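Local structure of ORF14 (Streptomyces clavuligerus, 2WPW) at residues 85-90 and 119-124; 74-79 and 107-112; 161-166 and 297-302; 252-257 and 264-269. The protein probably transfers acyl groups as a tandem GCN5-related N-acetyltransferase, and binds acetyl coenzyme A in its N-terminal half. One frame throughout, in Å; residues are numbered along the deposited sequence.

How the contacts relate
Contacts 1 and 2 lie together in the N-terminal part, their centres 7 Å apart. They join through neighbouring strands, 69-79 and 84-92: D88 N and R86 N lie 2.8 Å from R75 O and A77 O respectively, both probable hydrogen bonds. Contact 1 meets acetyl-CoA directly. Contact 2 is one layer back, with the L74 side chain about 7 Å from the ligand. Contacts 3 and 4 belong to the other end of the molecule, their centres 14 Å apart. They meet where L301 O is 3.0 Å from A264 N. Contact 3 ties strand 149-162 to the C-terminal half. The centres of contacts 1 and 3 are 32 Å apart, on opposite sides of the chain's centre.

Contact 1: 85-90 and 119-124; sequences ARVDQL and TTLTAT. With ACO (acetyl coenzyme *a), chain E.
A85 and V87 of strand 84-92 pair in parallel with strand 120-127 in the beta-alpha-beta unit closed by helix 101-115. A85 N donates to T120 O, and T122 N donates to A85 O at 3.1 Å. V87 N reaches T122 O at 2.7 Å with an almost straight N-H...O angle of 170°. On the face with L121 and A123, V87 CG2 meets L121 CD2 at 4.0 Å, the two chains slanting across each other. L121 also lies on A109 and A113 of helix 101-115. On the other face T122 OG1 sits 3.7 Å from R86 CG. Beyond V87 the strands part, their axes diverging by 34°, and acetyl-CoA lies in the opening. Its N4P donates to L90 O at 2.7 Å, and its methyl CH3 rests 3.7 Å from A123 CB. L90 turns CG away from its own N (chi1 -163°). CD2 then touches ligand CEP at 3.6 Å. CB and CD1 both lie 3.5 Å from the acetyl oxygen O, on the same side of it. An alanine in place of L90 would keep the backbone bond but would probably leave CEP without this neighbour and open a gap beside L105 and W106. D88 and Q89 both face R75 in a classic beta bulge. Bulged strand, splayed partner and cofactor wedged between them are the hallmark of the GNAT fold.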
# COMPACT_ATOMS: atom_id res chain seq x y z
N ALA A 85 -8.19 -7.93 -12.90
CA ALA A 85 -8.76 -8.09 -11.58
C ALA A 85 -7.57 -8.22 -10.68
O ALA A 85 -6.77 -9.09 -10.88
CB ALA A 85 -9.62 -9.32 -11.50
N ARG A 86 -7.41 -7.30 -9.74
CA ARG A 86 -6.22 -7.30 -8.95
C ARG A 86 -6.44 -8.17 -7.71
O ARG A 86 -7.41 -7.99 -6.99
CB ARG A 86 -5.84 -5.85 -8.56
CG ARG A 86 -4.46 -5.70 -7.82
CD ARG A 86 -4.42 -4.40 -6.91
NE ARG A 86 -5.16 -3.37 -7.63
CZ ARG A 86 -5.93 -2.47 -7.06
NH1 ARG A 86 -6.03 -2.46 -5.74
NH2 ARG A 86 -6.58 -1.61 -7.82
N VAL A 87 -5.54 -9.09 -7.43
CA VAL A 87 -5.72 -9.95 -6.28
C VAL A 87 -5.15 -9.26 -5.04
O VAL A 87 -3.92 -9.23 -4.87
CB VAL A 87 -4.94 -11.29 -6.50
CG1 VAL A 87 -4.94 -12.12 -5.20
CG2 VAL A 87 -5.54 -12.11 -7.67
N ASP A 88 -5.99 -8.67 -4.18
CA ASP A 88 -5.43 -7.94 -3.05
C ASP A 88 -5.17 -8.90 -1.87
O ASP A 88 -4.40 -8.60 -0.98
CB ASP A 88 -6.36 -6.87 -2.56
CG ASP A 88 -6.24 -5.54 -3.35
OD1 ASP A 88 -7.27 -4.82 -3.42
OD2 ASP A 88 -5.12 -5.17 -3.85
N GLN A 89 -5.81 -10.05 -1.86
CA GLN A 89 -5.50 -10.99 -0.77
C GLN A 89 -5.88 -12.41 -1.18
O GLN A 89 -7.00 -12.67 -1.73
CB GLN A 89 -6.18 -10.55 0.56
CG GLN A 89 -6.25 -11.65 1.70
CD GLN A 89 -6.97 -11.18 2.98
OE1 GLN A 89 -6.31 -10.76 3.94
NE2 GLN A 89 -8.29 -11.15 2.96
N LEU A 90 -4.96 -13.32 -0.95
CA LEU A 90 -5.20 -14.72 -1.13
C LEU A 90 -4.43 -15.44 -0.04
O LEU A 90 -3.23 -15.66 -0.17
CB LEU A 90 -4.79 -15.16 -2.52
CG LEU A 90 -5.34 -16.50 -3.01
CD1 LEU A 90 -5.25 -16.54 -4.53
CD2 LEU A 90 -4.55 -17.60 -2.28
N THR A 119 -9.73 -10.40 -18.28
CA THR A 119 -8.90 -11.42 -18.90
C THR A 119 -7.61 -11.80 -18.13
O THR A 119 -7.11 -12.91 -18.27
CB THR A 119 -8.60 -11.04 -20.36
OG1 THR A 119 -7.78 -9.86 -20.39
CG2 THR A 119 -9.92 -10.71 -21.07
N THR A 120 -7.09 -10.93 -17.30
CA THR A 120 -5.90 -11.30 -16.49
C THR A 120 -6.10 -11.00 -14.98
O THR A 120 -6.92 -10.16 -14.60
CB THR A 120 -4.63 -10.52 -16.98
OG1 THR A 120 -5.00 -9.16 -17.17
CG2 THR A 120 -4.09 -11.03 -18.35
N LEU A 121 -5.40 -11.74 -14.14
CA LEU A 121 -5.33 -11.44 -12.73
C LEU A 121 -3.95 -10.91 -12.47
O LEU A 121 -2.98 -11.39 -13.02
CB LEU A 121 -5.55 -12.67 -11.87
CG LEU A 121 -6.99 -13.13 -11.77
CD1 LEU A 121 -7.40 -13.66 -13.12
CD2 LEU A 121 -7.19 -14.19 -10.67
N THR A 122 -3.84 -9.90 -11.61
CA THR A 122 -2.51 -9.43 -11.18
C THR A 122 -2.33 -9.60 -9.65
O THR A 122 -3.31 -9.60 -8.86
CB THR A 122 -2.27 -7.95 -11.61
OG1 THR A 122 -3.34 -7.15 -11.09
CG2 THR A 122 -2.25 -7.84 -13.19
N ALA A 123 -1.08 -9.75 -9.22
CA ALA A 123 -0.81 -9.85 -7.80
C ALA A 123 0.56 -9.31 -7.49
O ALA A 123 1.43 -9.22 -8.35
CB ALA A 123 -0.91 -11.30 -7.37
N THR A 124 0.74 -8.93 -6.24
CA THR A 124 2.05 -8.60 -5.71
C THR A 124 2.54 -9.74 -4.83
O THR A 124 1.83 -10.21 -3.94
CB THR A 124 1.95 -7.38 -4.88
OG1 THR A 124 1.54 -6.32 -5.73
CG2 THR A 124 3.33 -7.03 -4.25
N1A ACO E . 6.05 -24.31 -1.10
C2A ACO E . 6.14 -24.87 -2.30
N3A ACO E . 5.07 -25.04 -3.06
C4A ACO E . 3.87 -24.62 -2.68
C5A ACO E . 3.73 -24.01 -1.45
C6A ACO E . 4.89 -23.86 -0.65
N6A ACO E . 4.92 -23.28 0.56
N7A ACO E . 2.43 -23.69 -1.32
C8A ACO E . 1.79 -24.07 -2.43
N9A ACO E . 2.68 -24.64 -3.26
C1B ACO E . 2.36 -25.15 -4.61
C2B ACO E . 2.60 -26.63 -4.66
O2B ACO E . 2.84 -26.99 -6.01
C3B ACO E . 1.27 -27.18 -4.26
O3B ACO E . 1.04 -28.35 -5.03
P3B ACO E . 0.34 -29.62 -4.24
O7A ACO E . 0.26 -31.05 -5.02
O8A ACO E . 0.54 -29.66 -2.66
O9A ACO E . 1.80 -29.90 -4.08
C4B ACO E . 0.24 -26.09 -4.58
O4B ACO E . 0.97 -24.95 -5.03
C5B ACO E . -0.13 -25.64 -3.22
O5B ACO E . -1.45 -25.51 -3.16
P1A ACO E . -2.15 -25.40 -1.79
O1A ACO E . -3.54 -24.79 -2.21
O2A ACO E . -2.33 -26.61 -0.93
O3A ACO E . -1.37 -24.41 -0.88
P2A ACO E . -1.88 -23.52 0.40
O4A ACO E . -0.87 -23.99 1.58
O5A ACO E . -3.33 -23.51 0.61
O6A ACO E . -1.27 -22.06 -0.14
CBP ACO E . -0.51 -19.73 0.15
CCP ACO E . -1.62 -20.83 0.32
CDP ACO E . 0.26 -20.71 -0.69
CEP ACO E . -1.68 -18.90 -0.44
CAP ACO E . -0.22 -19.76 1.70
OAP ACO E . 1.15 -20.08 1.80
C9P ACO E . -0.53 -18.39 2.30
O9P ACO E . -1.70 -18.05 2.59
N8P ACO E . 0.56 -17.60 2.41
C7P ACO E . 0.52 -16.24 2.92
C6P ACO E . -0.28 -15.33 1.99
C5P ACO E . 0.32 -15.26 0.60
O5P ACO E . 1.54 -15.18 0.47
N4P ACO E . -0.54 -15.20 -0.42
C3P ACO E . -0.15 -14.90 -1.83
C2P ACO E . 0.21 -16.12 -2.68
S1P ACO E . 0.69 -15.59 -4.37
C ACO E . -0.87 -15.32 -5.20
O ACO E . -1.94 -15.48 -4.61
CH3 ACO E . -0.87 -14.93 -6.65
O HOH W 1 -1.80 -6.80 -5.46

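Contact 2: 74-79 and 107-112; sequences LRLALP and AHAREL
L112 N donates to H108 O at 2.8 Å, an ordinary turn of helix 101-115. Both of these residues turn their side chains toward strand 69-79, with A109 between them. No hydrogen bond crosses to the strand, so the contact is made by carbon. On the strand, L74 has the larger share, with L76 close behind. Both methyls of L74 come down on the A109 methyl from the same side: CD1 and CD2 each lie 3.9 Å from A109 CB. CD2 goes deeper and comes within 3.6 Å of A109 N. The same methyl touches L112 CD1 at 4.0 Å and lies obliquely against the H108 ring near ND1. L74 reaches the helix because its CG stands opposite its own N (chi1 172°). This is the sheet-to-helix layer of the GNAT domain. The helix that follows the acetyl-CoA loop packs along strand 69-79; the axes of segments 74-79 and 107-112 approach to 9.6 Å and run 28° apart. Two residues further on, L76 CD1 lies 3.9 Å from L112 CB and equally near A109 O, while L76 CD2 is 4.2 Å from A109 CB. Strand 57-66 closes the neighbouring side: W62 packs on L112 and meets the H108 ring edge-to-face. F10 also meets that ring. On the reverse of the strand, R75 turns away from the helix and forms a salt bridge with D61.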
# COMPACT_ATOMS: atom_id res chain seq x y z
N LEU A 74 -10.12 -14.42 0.14
CA LEU A 74 -9.79 -13.92 -1.17
C LEU A 74 -10.44 -12.55 -1.35
O LEU A 74 -11.63 -12.39 -1.16
CB LEU A 74 -10.26 -14.87 -2.27
CG LEU A 74 -10.11 -14.32 -3.72
CD1 LEU A 74 -8.67 -14.43 -4.22
CD2 LEU A 74 -11.03 -15.13 -4.65
N ARG A 75 -9.64 -11.54 -1.65
CA ARG A 75 -10.19 -10.24 -1.96
C ARG A 75 -9.71 -9.80 -3.35
O ARG A 75 -8.51 -9.84 -3.69
CB ARG A 75 -9.73 -9.24 -0.93
CG ARG A 75 -10.09 -9.60 0.47
CD ARG A 75 -9.82 -8.37 1.47
NE ARG A 75 -10.72 -7.25 1.19
CZ ARG A 75 -10.67 -6.07 1.78
NH1 ARG A 75 -9.69 -5.79 2.65
NH2 ARG A 75 -11.58 -5.15 1.47
N LEU A 76 -10.63 -9.39 -4.18
CA LEU A 76 -10.26 -8.89 -5.47
C LEU A 76 -10.72 -7.45 -5.54
O LEU A 76 -11.80 -7.09 -4.99
CB LEU A 76 -10.92 -9.71 -6.58
CG LEU A 76 -10.61 -11.21 -6.76
CD1 LEU A 76 -11.25 -11.69 -7.99
CD2 LEU A 76 -9.16 -11.47 -6.88
N ALA A 77 -9.87 -6.62 -6.19
CA ALA A 77 -10.16 -5.23 -6.54
C ALA A 77 -10.36 -5.18 -8.06
O ALA A 77 -9.50 -5.64 -8.78
CB ALA A 77 -9.01 -4.29 -6.13
N LEU A 78 -11.50 -4.64 -8.51
CA LEU A 78 -11.83 -4.52 -9.95
C LEU A 78 -11.88 -3.05 -10.40
O LEU A 78 -12.90 -2.35 -10.20
CB LEU A 78 -13.23 -5.10 -10.20
CG LEU A 78 -13.41 -6.63 -10.40
CD1 LEU A 78 -12.24 -7.40 -9.90
CD2 LEU A 78 -14.72 -7.13 -9.72
N PRO A 79 -10.79 -2.55 -11.03
CA PRO A 79 -10.84 -1.11 -11.43
C PRO A 79 -11.83 -0.84 -12.57
O PRO A 79 -11.92 -1.63 -13.51
CB PRO A 79 -9.38 -0.78 -11.83
CG PRO A 79 -8.60 -2.08 -11.70
CD PRO A 79 -9.48 -3.19 -11.24
N ALA A 107 -8.85 -20.85 -8.10
CA ALA A 107 -9.90 -21.19 -9.09
C ALA A 107 -11.09 -20.23 -8.93
O ALA A 107 -11.68 -19.83 -9.91
CB ALA A 107 -10.36 -22.64 -8.96
N HIS A 108 -11.38 -19.83 -7.70
CA HIS A 108 -12.47 -18.88 -7.42
C HIS A 108 -12.17 -17.46 -7.98
O HIS A 108 -12.99 -16.82 -8.64
CB HIS A 108 -12.75 -18.84 -5.91
CG HIS A 108 -14.10 -18.30 -5.56
ND1 HIS A 108 -14.29 -17.25 -4.67
CD2 HIS A 108 -15.35 -18.66 -5.97
CE1 HIS A 108 -15.58 -17.00 -4.54
NE2 HIS A 108 -16.24 -17.83 -5.33
N ALA A 109 -10.97 -16.99 -7.72
CA ALA A 109 -10.49 -15.76 -8.31
C ALA A 109 -10.69 -15.75 -9.84
O ALA A 109 -11.19 -14.76 -10.38
CB ALA A 109 -9.00 -15.54 -7.95
N ARG A 110 -10.28 -16.81 -10.55
CA ARG A 110 -10.44 -16.81 -12.06
C ARG A 110 -11.88 -16.83 -12.46
O ARG A 110 -12.30 -16.15 -13.39
CB ARG A 110 -9.71 -17.98 -12.73
CG ARG A 110 -8.20 -17.96 -12.50
CD ARG A 110 -7.60 -19.26 -12.81
NE ARG A 110 -7.32 -19.38 -14.21
CZ ARG A 110 -7.74 -20.38 -14.96
NH1 ARG A 110 -8.46 -21.36 -14.40
NH2 ARG A 110 -7.43 -20.41 -16.24
N GLU A 111 -12.68 -17.59 -11.71
CA GLU A 111 -14.09 -17.62 -12.04
C GLU A 111 -14.70 -16.24 -11.84
O GLU A 111 -15.56 -15.81 -12.63
CB GLU A 111 -14.78 -18.68 -11.18
CG GLU A 111 -16.23 -19.00 -11.59
CD GLU A 111 -16.59 -20.48 -11.32
OE1 GLU A 111 -16.65 -21.28 -12.29
OE2 GLU A 111 -16.77 -20.86 -10.13
N LEU A 112 -14.28 -15.53 -10.79
CA LEU A 112 -14.78 -14.16 -10.60
C LEU A 112 -14.23 -13.18 -11.70
O LEU A 112 -15.00 -12.37 -12.25
CB LEU A 112 -14.47 -13.61 -9.21
CG LEU A 112 -15.01 -14.43 -8.02
CD1 LEU A 112 -14.25 -14.05 -6.70
CD2 LEU A 112 -16.52 -14.21 -7.92

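Contact 3: 161-166 and 297-302; sequences LDLDRH and PEVRLV
R300 reaches over L163 to D164, and its chain can be followed outward from CB. CB leads into a chain bent at chi2 (57°) and again at chi3, which brings the tip over segment 161-166. CG lies 3.5 Å from D164 OD1. CD passes at 4.1 Å from D164 OD2. NE donates to that same oxygen at 3.0 Å, the main bond of the salt bridge, and meets it from above the carboxylate plane. The two flat groups are turned 64° against each other. CZ sits near L163 CB, which lies over one face of the guanidinium. NH1 turns back to V299 O at 2.9 Å, close to the guanidinium plane, and also touches L163 CD2. NH2 adds a weak bond to D164 OD2. A leucine at R300 would probably leave D164 without its charged mate, V299 O without this donor and L163 without a flat cover. Behind the side chain runs an antiparallel pairing. L161 and V302 form a hydrogen-bonded pair, L161 N to V302 O being 2.9 Å and nearly straight. L163 N continues it by donating to R300 O at 2.7 Å. Strand 149-162, from the N-terminal acetyltransferase region, is thereby joined to strand 301-307 of the C-terminal GNAT region. Strand 149-162 then ends in an Asx turn, with D162 OD1 accepting from D164 N. D162 and L301 lie side by side on one face, L301 CD2 3.7 Å from D162 CG. Further in, L163 and V299 both rest on L293 of helix 280-295.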
# COMPACT_ATOMS: atom_id res chain seq x y z
N LEU A 161 13.23 1.88 7.60
CA LEU A 161 14.07 2.76 8.40
C LEU A 161 13.73 2.50 9.86
O LEU A 161 12.56 2.39 10.26
CB LEU A 161 13.77 4.23 8.05
CG LEU A 161 14.18 5.26 9.12
CD1 LEU A 161 15.71 5.18 9.29
CD2 LEU A 161 13.72 6.77 8.89
N ASP A 162 14.74 2.40 10.68
CA ASP A 162 14.49 2.00 12.06
C ASP A 162 15.11 3.07 12.92
O ASP A 162 16.32 3.23 12.94
CB ASP A 162 15.09 0.63 12.35
CG ASP A 162 15.10 0.27 13.87
OD1 ASP A 162 14.80 1.13 14.75
OD2 ASP A 162 15.41 -0.89 14.18
N LEU A 163 14.31 3.82 13.64
CA LEU A 163 14.86 5.03 14.22
C LEU A 163 15.80 4.73 15.37
O LEU A 163 16.52 5.64 15.80
CB LEU A 163 13.75 6.00 14.65
CG LEU A 163 13.29 7.19 13.79
CD1 LEU A 163 13.69 7.11 12.35
CD2 LEU A 163 11.74 7.43 13.94
N ASP A 164 15.78 3.50 15.91
CA ASP A 164 16.70 3.12 16.99
C ASP A 164 18.06 2.69 16.46
O ASP A 164 18.94 2.41 17.24
CB ASP A 164 16.15 1.98 17.87
CG ASP A 164 14.95 2.39 18.74
OD1 ASP A 164 14.09 1.53 18.95
OD2 ASP A 164 14.84 3.55 19.20
N ARG A 165 18.22 2.60 15.15
CA ARG A 165 19.51 2.28 14.55
C ARG A 165 20.07 3.45 13.74
O ARG A 165 21.27 3.50 13.44
CB ARG A 165 19.39 1.06 13.64
CG ARG A 165 18.67 -0.13 14.29
CD ARG A 165 19.57 -1.37 14.41
NE ARG A 165 19.55 -2.20 13.20
CZ ARG A 165 19.97 -1.81 12.00
NH1 ARG A 165 20.44 -0.58 11.84
NH2 ARG A 165 19.93 -2.63 10.96
N HIS A 166 19.21 4.40 13.38
CA HIS A 166 19.68 5.61 12.72
C HIS A 166 18.70 6.77 12.90
O HIS A 166 17.51 6.61 12.70
CB HIS A 166 19.96 5.33 11.22
CG HIS A 166 20.52 6.50 10.46
ND1 HIS A 166 21.83 6.93 10.59
CD2 HIS A 166 19.96 7.32 9.53
CE1 HIS A 166 22.04 7.97 9.80
NE2 HIS A 166 20.92 8.23 9.15
N PRO A 297 5.18 10.35 18.81
CA PRO A 297 6.47 10.12 19.48
C PRO A 297 6.91 8.63 19.55
O PRO A 297 8.10 8.36 19.60
CB PRO A 297 6.25 10.73 20.88
CG PRO A 297 4.76 10.65 21.10
CD PRO A 297 4.11 10.76 19.76
N GLU A 298 5.98 7.68 19.52
CA GLU A 298 6.36 6.25 19.57
C GLU A 298 6.80 5.65 18.25
O GLU A 298 7.22 4.48 18.22
CB GLU A 298 5.23 5.40 20.09
CG GLU A 298 5.28 5.33 21.57
CD GLU A 298 3.95 4.96 22.13
OE1 GLU A 298 3.57 3.76 22.11
OE2 GLU A 298 3.26 5.88 22.58
N VAL A 299 6.70 6.42 17.16
CA VAL A 299 7.12 5.90 15.88
C VAL A 299 8.60 5.60 15.87
O VAL A 299 9.44 6.43 16.24
CB VAL A 299 6.79 6.81 14.72
CG1 VAL A 299 7.50 6.31 13.52
CG2 VAL A 299 5.33 6.78 14.44
N ARG A 300 8.91 4.41 15.40
CA ARG A 300 10.27 3.92 15.38
C ARG A 300 10.53 3.28 14.00
O ARG A 300 11.65 3.33 13.46
CB ARG A 300 10.40 2.90 16.48
CG ARG A 300 11.31 3.25 17.63
CD ARG A 300 10.99 4.55 18.38
NE ARG A 300 12.28 5.12 18.69
CZ ARG A 300 12.70 6.33 18.32
NH1 ARG A 300 11.88 7.17 17.65
NH2 ARG A 300 13.94 6.72 18.64
N LEU A 301 9.48 2.69 13.41
CA LEU A 301 9.67 1.85 12.19
C LEU A 301 8.90 2.41 11.01
O LEU A 301 7.69 2.37 11.03
CB LEU A 301 9.27 0.40 12.46
CG LEU A 301 10.04 -0.30 13.59
CD1 LEU A 301 9.51 -1.70 13.86
CD2 LEU A 301 11.51 -0.35 13.29
N VAL A 302 9.60 2.93 9.99
CA VAL A 302 8.95 3.58 8.84
C VAL A 302 9.25 2.82 7.55
O VAL A 302 10.40 2.45 7.28
CB VAL A 302 9.41 5.04 8.73
CG1 VAL A 302 8.67 5.83 7.59
CG2 VAL A 302 9.27 5.74 10.13

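Contact 4: 252-257 and 264-269; sequences TSVSKT and ALQGMT
Backbone bonds come first between T252-T257 and A264-T269. S255 and L265 form a hydrogen-bonded antiparallel pair, with S255 N to L265 O at 3.0 Å and L265 N to S255 O at 2.9 Å. G267 N donates to S253 O at 2.7 Å, but stands 36° above that carbonyl's plane. L265 O also takes a CA-H contact from V254. Side-chain polar contacts gather at the other end. T252 OG1 and T269 OG1 share a hydrogen bond of 2.9 Å; either could be the donor. T252 points its hydroxyl there because OG1 lies opposite its own N (chi1 -167°). A water is bonded to S253 OG and donates to M268 O at 3.1 Å, linking the strands on the opposite face. G267, having no side chain, lets S253 OG lie 4.1 Å from its CA. On the turn side of this beta hairpin, K256 NZ bonds to T257 O and to N260 O. Apolar contact is modest: V254 CG1 meets A264 CB at 4.0 Å. One contact is mixed. V254 and Q266 cross at about a right angle, with V254 CG2 4.1 Å from Q266 NE2. Helix 280-295 covers one face, its N288 touching T252 and V254, its V292 touching V254 and its K285 touching T269. Strand 301-307 flanks 263-271, and strand 234-242 flanks 247-256.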
# COMPACT_ATOMS: atom_id res chain seq x y z
N THR A 252 5.46 16.13 0.51
CA THR A 252 5.71 14.77 0.88
C THR A 252 4.66 14.28 1.92
O THR A 252 3.91 15.08 2.49
CB THR A 252 7.07 14.66 1.48
OG1 THR A 252 7.41 13.29 1.56
CG2 THR A 252 7.10 15.23 2.91
N SER A 253 4.57 12.98 2.15
CA SER A 253 3.62 12.55 3.15
C SER A 253 4.02 11.29 3.91
O SER A 253 4.93 10.54 3.48
CB SER A 253 2.23 12.37 2.52
OG SER A 253 2.18 11.21 1.74
N VAL A 254 3.29 11.06 5.00
CA VAL A 254 3.41 9.91 5.87
C VAL A 254 2.01 9.58 6.38
O VAL A 254 1.23 10.48 6.73
CB VAL A 254 4.31 10.19 7.07
CG1 VAL A 254 4.10 9.08 8.19
CG2 VAL A 254 5.77 10.27 6.63
N SER A 255 1.71 8.29 6.39
CA SER A 255 0.40 7.74 6.68
C SER A 255 0.60 6.94 7.97
O SER A 255 1.64 6.24 8.13
CB SER A 255 -0.01 6.84 5.52
OG SER A 255 -1.30 6.23 5.75
N LYS A 256 -0.34 7.07 8.91
CA LYS A 256 -0.30 6.35 10.22
C LYS A 256 -1.64 5.66 10.52
O LYS A 256 -2.68 6.36 10.62
CB LYS A 256 -0.05 7.34 11.33
CG LYS A 256 0.95 6.87 12.36
CD LYS A 256 0.34 6.29 13.60
CE LYS A 256 1.20 5.12 14.11
NZ LYS A 256 0.45 3.87 13.88
N THR A 257 -1.65 4.32 10.61
CA THR A 257 -2.86 3.58 10.96
C THR A 257 -3.15 3.89 12.44
O THR A 257 -2.24 4.25 13.23
CB THR A 257 -2.69 2.02 10.80
OG1 THR A 257 -1.54 1.56 11.55
CG2 THR A 257 -2.54 1.58 9.32
N ALA A 264 4.90 3.37 10.80
CA ALA A 264 4.33 4.39 9.93
C ALA A 264 4.71 4.09 8.47
O ALA A 264 5.63 3.28 8.20
CB ALA A 264 4.78 5.79 10.35
N LEU A 265 4.01 4.76 7.54
CA LEU A 265 4.28 4.53 6.14
C LEU A 265 4.78 5.77 5.44
O LEU A 265 4.11 6.83 5.46
CB LEU A 265 3.05 3.95 5.45
CG LEU A 265 3.06 3.78 3.92
CD1 LEU A 265 4.11 2.84 3.50
CD2 LEU A 265 1.70 3.22 3.49
N GLN A 266 5.94 5.69 4.82
CA GLN A 266 6.50 6.90 4.21
C GLN A 266 5.99 6.97 2.79
O GLN A 266 6.21 6.03 2.04
CB GLN A 266 8.03 6.80 4.17
CG GLN A 266 8.62 7.65 3.08
CD GLN A 266 8.71 9.04 3.53
OE1 GLN A 266 9.61 9.41 4.27
NE2 GLN A 266 7.75 9.85 3.12
N GLY A 267 5.29 8.05 2.41
CA GLY A 267 4.74 8.10 1.04
C GLY A 267 5.72 8.70 0.03
O GLY A 267 6.90 8.93 0.33
N MSE A 268 5.23 8.98 -1.17
CA MSE A 268 6.05 9.61 -2.24
C MSE A 268 6.45 11.04 -1.90
O MSE A 268 5.76 11.74 -1.19
CB MSE A 268 5.24 9.61 -3.51
CG MSE A 268 5.55 8.44 -4.50
SE MSE A 268 6.77 6.98 -3.77
CE MSE A 268 8.03 6.93 -5.33
N THR A 269 7.61 11.47 -2.40
CA THR A 269 8.04 12.86 -2.35
C THR A 269 8.03 13.42 -3.76
O THR A 269 8.67 12.89 -4.64
CB THR A 269 9.44 12.99 -1.76
OG1 THR A 269 9.44 12.56 -0.38
CG2 THR A 269 9.91 14.42 -1.81
O HOH W 2 2.69 11.64 -1.37